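Local coordinates for exopolysaccharide biosynthesis protein (Pantoea stewartii subsp. stewartii DC283, PDB 6TGF) that modifies the glycan of the bacterial biofilm, probably by hydrolysing exopolysaccharide, through a parallel beta-helix fold like that of bacteriophage tailspikes, at residues T392-Q397 against G426-N431; G443-C448 against L464-C469. One frame throughout, in Å; residues are numbered along the deposited sequence.

Contact 1. Residues T392-Q397 against G426-N431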
loop_
_atom_site.group_PDB
_atom_site.type_symbol
_atom_site.label_atom_id
_atom_site.label_comp_id
_atom_site.label_asym_id
_atom_site.label_seq_id
_atom_site.Cartn_x
_atom_site.Cartn_y
_atom_site.Cartn_z
ATOM N N THR B 392 -1.478 -28.088 6.564
ATOM C CA THR B 392 -0.628 -28.916 7.461
ATOM C C THR B 392 0.851 -28.784 7.073
ATOM O O THR B 392 1.701 -29.100 7.928
ATOM C CB THR B 392 -1.085 -30.381 7.469
ATOM O OG1 THR B 392 -0.748 -30.985 6.219
ATOM C CG2 THR B 392 -2.568 -30.526 7.726
ATOM N N GLY B 393 1.144 -28.345 5.844
ATOM C CA GLY B 393 2.515 -28.076 5.367
ATOM C C GLY B 393 2.888 -26.617 5.551
ATOM O O GLY B 393 2.104 -25.882 6.188
ATOM N N ASP B 394 4.048 -26.213 5.022
ATOM C CA ASP B 394 4.486 -24.793 4.957
ATOM C C ASP B 394 3.589 -24.058 3.957
ATOM O O ASP B 394 3.174 -24.689 2.967
ATOM C CB ASP B 394 5.959 -24.670 4.556
ATOM C CG ASP B 394 6.942 -25.234 5.568
ATOM O OD1 ASP B 394 6.517 -25.526 6.704
ATOM O OD2 ASP B 394 8.127 -25.372 5.211
ATOM N N VAL B 395 3.291 -22.781 4.212
ATOM C CA VAL B 395 2.466 -21.923 3.309
ATOM C C VAL B 395 3.420 -21.100 2.428
ATOM O O VAL B 395 3.595 -21.475 1.254
ATOM C CB VAL B 395 1.473 -21.057 4.111
ATOM C CG1 VAL B 395 0.655 -20.139 3.215
ATOM C CG2 VAL B 395 0.554 -21.917 4.963
ATOM N N ILE B 396 4.035 -20.045 2.974
ATOM C CA ILE B 396 5.023 -19.187 2.253
ATOM C C ILE B 396 6.433 -19.653 2.636
ATOM O O ILE B 396 6.863 -19.375 3.774
ATOM C CB ILE B 396 4.806 -17.690 2.560
ATOM C CG1 ILE B 396 3.327 -17.291 2.512
ATOM C CG2 ILE B 396 5.653 -16.826 1.636
ATOM C CD1 ILE B 396 2.649 -17.551 1.185
ATOM N N GLN B 397 7.114 -20.345 1.717
ATOM C CA GLN B 397 8.484 -20.890 1.913
ATOM C C GLN B 397 9.415 -20.276 0.864
ATOM O O GLN B 397 9.011 -20.197 -0.312
ATOM C CB GLN B 397 8.468 -22.417 1.823
ATOM C CG GLN B 397 9.777 -23.077 2.239
ATOM C CD GLN B 397 10.766 -23.206 1.106
ATOM O OE1 GLN B 397 10.419 -23.596 -0.007
ATOM N NE2 GLN B 397 12.018 -22.883 1.385
ATOM N N GLY B 426 1.125 -28.233 11.750
ATOM C CA GLY B 426 2.119 -29.243 11.336
ATOM C C GLY B 426 3.248 -28.652 10.509
ATOM O O GLY B 426 4.236 -29.373 10.276
ATOM N N GLY B 427 3.110 -27.397 10.070
ATOM C CA GLY B 427 4.102 -26.699 9.231
ATOM C C GLY B 427 4.175 -25.219 9.556
ATOM O O GLY B 427 3.316 -24.737 10.325
ATOM N N LYS B 428 5.161 -24.524 8.983
ATOM C CA LYS B 428 5.436 -23.085 9.226
ATOM C C LYS B 428 4.613 -22.248 8.244
ATOM O O LYS B 428 4.759 -22.462 7.030
ATOM C CB LYS B 428 6.936 -22.810 9.079
ATOM C CG LYS B 428 7.821 -23.632 10.005
ATOM C CD LYS B 428 9.298 -23.553 9.688
ATOM C CE LYS B 428 10.087 -24.662 10.349
ATOM N NZ LYS B 428 11.522 -24.318 10.483
ATOM N N VAL B 429 3.776 -21.338 8.752
ATOM C CA VAL B 429 2.965 -20.396 7.923
ATOM C C VAL B 429 3.937 -19.558 7.086
ATOM O O VAL B 429 3.711 -19.434 5.868
ATOM C CB VAL B 429 2.039 -19.521 8.791
ATOM C CG1 VAL B 429 1.350 -18.430 7.983
ATOM C CG2 VAL B 429 1.005 -20.362 9.529
ATOM N N LEU B 430 4.986 -19.026 7.723
ATOM C CA LEU B 430 6.124 -18.334 7.060
ATOM C C LEU B 430 7.404 -19.137 7.312
ATOM O O LEU B 430 7.861 -19.166 8.465
ATOM C CB LEU B 430 6.254 -16.909 7.613
ATOM C CG LEU B 430 4.971 -16.080 7.646
ATOM C CD1 LEU B 430 5.237 -14.704 8.236
ATOM C CD2 LEU B 430 4.360 -15.952 6.259
ATOM N N ASN B 431 7.942 -19.780 6.274
ATOM C CA ASN B 431 9.269 -20.452 6.293
ATOM C C ASN B 431 10.244 -19.569 5.507
ATOM O O ASN B 431 10.576 -19.922 4.358
ATOM C CB ASN B 431 9.175 -21.884 5.756
ATOM C CG ASN B 431 10.463 -22.669 5.898
ATOM O OD1 ASN B 431 11.473 -22.148 6.370
ATOM N ND2 ASN B 431 10.439 -23.924 5.485
HETATM O O HOH W 1 13.262 -21.813 3.917
#
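D394 reaches across to G426-N431 with both carboxylate oxygens. OD1 accepts the backbone N-H of K428 (D394 OD1 to K428 N 2.8 Å), and OD2 takes the amide of N431 (D394 OD2 to N431 ND2 2.7 Å). The amide comes in from above the carboxylate plane, the two flat groups standing 88° apart. With one bond to each oxygen, the carboxylate is held at both ends. Its CG sits beside the backbone N of D394 (chi1 -66°), which swings the group round to K428.

The firmly packed part is the inner side, where V395, I396, V429 and L430 are buried and I396 lies alongside L430, its CB 4.1 Å from L430 CD2. I396 N gives to V429 O (3.0 Å) and I396 O receives N431 N. The other side is looser and wetter: K428 runs its extended chain away, and a water accepts from Q397 NE2, whose OE1 is bonded to S374 OG.

Successive turns of the parallel beta-helix stack here, the chain cornering at V429 just before the parallel pairs I396-L430 and Q397-N431. Inward, I396 and L430 meet W386 of strand 380-389 and L416 of strand 414-422. Within their own sheet, strands 396-399 and 430-431 lie between strands 373-378 and 450-453.

Contact 2. Residues G443-C448 against L464-C469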
loop_
_atom_site.group_PDB
_atom_site.type_symbol
_atom_site.label_atom_id
_atom_site.label_comp_id
_atom_site.label_asym_id
_atom_site.label_seq_id
_atom_site.Cartn_x
_atom_site.Cartn_y
_atom_site.Cartn_z
ATOM N N GLY B 443 -1.228 -8.212 8.915
ATOM C CA GLY B 443 -1.382 -9.674 8.793
ATOM C C GLY B 443 -1.868 -10.304 10.087
ATOM O O GLY B 443 -1.439 -9.848 11.163
ATOM N N TRP B 444 -2.734 -11.317 9.981
ATOM C CA TRP B 444 -3.289 -12.095 11.121
ATOM C C TRP B 444 -2.901 -13.571 10.973
ATOM O O TRP B 444 -3.118 -14.135 9.885
ATOM C CB TRP B 444 -4.811 -11.924 11.202
ATOM C CG TRP B 444 -5.261 -10.556 11.611
ATOM C CD1 TRP B 444 -5.215 -9.417 10.861
ATOM C CD2 TRP B 444 -5.853 -10.182 12.870
ATOM N NE1 TRP B 444 -5.724 -8.361 11.565
ATOM C CE2 TRP B 444 -6.124 -8.797 12.802
ATOM C CE3 TRP B 444 -6.173 -10.872 14.045
ATOM C CZ2 TRP B 444 -6.699 -8.098 13.863
ATOM C CZ3 TRP B 444 -6.740 -10.180 15.093
ATOM C CH2 TRP B 444 -7.002 -8.812 15.000
ATOM N N ILE B 445 -2.328 -14.159 12.026
ATOM C CA ILE B 445 -2.073 -15.625 12.145
ATOM C C ILE B 445 -2.750 -16.107 13.433
ATOM O O ILE B 445 -2.230 -15.801 14.523
ATOM C CB ILE B 445 -0.564 -15.945 12.113
ATOM C CG1 ILE B 445 0.103 -15.401 10.845
ATOM C CG2 ILE B 445 -0.327 -17.441 12.277
ATOM C CD1 ILE B 445 1.615 -15.386 10.895
ATOM N N GLU B 446 -3.876 -16.812 13.300
ATOM C CA GLU B 446 -4.746 -17.225 14.433
ATOM C C GLU B 446 -4.841 -18.753 14.474
ATOM O O GLU B 446 -5.059 -19.360 13.410
ATOM C CB GLU B 446 -6.138 -16.605 14.291
ATOM C CG GLU B 446 -6.118 -15.151 13.859
ATOM C CD GLU B 446 -7.445 -14.437 14.034
ATOM O OE1 GLU B 446 -7.866 -14.263 15.196
ATOM O OE2 GLU B 446 -8.059 -14.068 13.012
ATOM N N HIS B 447 -4.677 -19.338 15.665
ATOM C CA HIS B 447 -4.889 -20.782 15.958
ATOM C C HIS B 447 -3.952 -21.650 15.103
ATOM O O HIS B 447 -4.313 -22.811 14.837
ATOM C CB HIS B 447 -6.368 -21.144 15.756
ATOM C CG HIS B 447 -7.318 -20.086 16.215
ATOM N ND1 HIS B 447 -7.544 -19.822 17.553
ATOM C CD2 HIS B 447 -8.092 -19.222 15.523
ATOM C CE1 HIS B 447 -8.420 -18.845 17.664
ATOM N NE2 HIS B 447 -8.773 -18.459 16.432
ATOM N N CYS B 448 -2.791 -21.112 14.709
ATOM C CA CYS B 448 -1.748 -21.812 13.910
ATOM C C CYS B 448 -0.614 -22.253 14.842
ATOM O O CYS B 448 -0.125 -21.405 15.611
ATOM C CB CYS B 448 -1.197 -20.919 12.804
ATOM S SG CYS B 448 -2.438 -20.415 11.584
ATOM N N LEU B 464 1.027 -6.727 12.664
ATOM C CA LEU B 464 1.026 -8.213 12.733
ATOM C C LEU B 464 0.248 -8.625 13.986
ATOM O O LEU B 464 0.511 -8.052 15.060
ATOM C CB LEU B 464 2.462 -8.750 12.761
ATOM C CG LEU B 464 2.598 -10.275 12.751
ATOM C CD1 LEU B 464 2.042 -10.873 11.466
ATOM C CD2 LEU B 464 4.047 -10.694 12.943
ATOM N N SER B 465 -0.696 -9.557 13.835
ATOM C CA SER B 465 -1.501 -10.141 14.937
ATOM C C SER B 465 -1.256 -11.650 15.002
ATOM O O SER B 465 -1.535 -12.333 14.001
ATOM C CB SER B 465 -2.963 -9.829 14.765
ATOM O OG SER B 465 -3.192 -8.430 14.838
ATOM N N LEU B 466 -0.720 -12.130 16.126
ATOM C CA LEU B 466 -0.645 -13.573 16.479
ATOM C C LEU B 466 -1.609 -13.820 17.645
ATOM O O LEU B 466 -1.419 -13.191 18.702
ATOM C CB LEU B 466 0.796 -13.935 16.854
ATOM C CG LEU B 466 1.863 -13.574 15.820
ATOM C CD1 LEU B 466 3.256 -13.717 16.410
ATOM C CD2 LEU B 466 1.725 -14.428 14.571
ATOM N N GLU B 467 -2.622 -14.667 17.443
ATOM C CA GLU B 467 -3.666 -14.985 18.455
ATOM C C GLU B 467 -3.794 -16.505 18.600
ATOM O O GLU B 467 -4.039 -17.176 17.584
ATOM C CB GLU B 467 -5.009 -14.366 18.060
ATOM C CG GLU B 467 -5.002 -12.845 18.053
ATOM C CD GLU B 467 -6.376 -12.198 18.112
ATOM O OE1 GLU B 467 -6.442 -10.975 18.363
ATOM O OE2 GLU B 467 -7.382 -12.915 17.903
ATOM N N ASP B 468 -3.615 -17.014 19.823
ATOM C CA ASP B 468 -3.836 -18.435 20.203
ATOM C C ASP B 468 -2.938 -19.347 19.357
ATOM O O ASP B 468 -3.401 -20.435 18.964
ATOM C CB ASP B 468 -5.314 -18.812 20.069
ATOM C CG ASP B 468 -5.654 -20.178 20.645
ATOM O OD1 ASP B 468 -5.237 -20.452 21.788
ATOM O OD2 ASP B 468 -6.319 -20.960 19.939
ATOM N N CYS B 469 -1.697 -18.927 19.103
ATOM C CA CYS B 469 -0.674 -19.709 18.356
ATOM C C CYS B 469 0.167 -20.510 19.354
ATOM O O CYS B 469 0.764 -19.888 20.256
ATOM C CB CYS B 469 0.192 -18.800 17.495
ATOM S SG CYS B 469 -0.694 -18.153 16.055
#
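S465 sits under the indole of W444: its CB is 3.6 Å from the centroid of the six-membered ring, a CH-pi contact made over the face. E467 comes to the edge of the same ring instead, OE1 3.4 Å from W444 CZ3, with its carboxylate turned 75° from the ring plane. Beside it E446 points the same way, bringing E446 OE1 near E467 OE2, a close approach of like charges.

One step along, H447 and D468 both adopt left-handed backbone angles at the end of their strands. There H447 ND1 donates to the anti lone pair of D468 OD2 (2.9 Å, 171° at the hydrogen), with the oxygen almost exactly in the imidazole plane. D468 CG is anti to its own backbone N (chi1 -171°), which carries the carboxylate out to that edge.

On the other face I445 packs CB against L466 CD2 (3.7 Å) and CG2 against C469 SG. Strands 443-446 and 464-467 are parallel neighbours on one face of the beta-helix, pairing G443-L464, W444-S465, I445-L466 and E446-E467. Four backbone hydrogen bonds hold this register, from S465 N to G443 O through to H447 N to E467 O (3.0 Å).

Further out, Q422 NE2 binds E446 OE2, the H423 ring stacks on that of H447, and K425 NZ reaches H447 O. N486 holds S465 OG weakly, while T412 and Q437 of a second subunit pack on W444 and S465 respectively.

Chemically, then, W444 and S465 lie where two subunits meet. The neighbouring carboxylates of E446 and E467 probably repel, a strain that the Q422 bond may partly ease, and the H447-D468 bond fixes the imidazole edge.

How the contacts relate
Read from the N terminus, the contacts come in series. The chain leaves 392-397, passes through strand 414-422 and returns at 426-431, where contact 1 closes one turn of the parallel beta-helix. It then runs on into 443-448, passes through strand 450-453, and contact 2 closes a further turn at 464-469. The two neither nest nor cross. They belong to different faces of the helix: 396-399 and 430-431 lie in one sheet, which strand 450-453 continues, whereas 443-446 joins 414-422 to 458-467. The faces meet at the corner around V429, whose CG2 packs 4.0 Å from C448 CB and so ties contact 1 to contact 2.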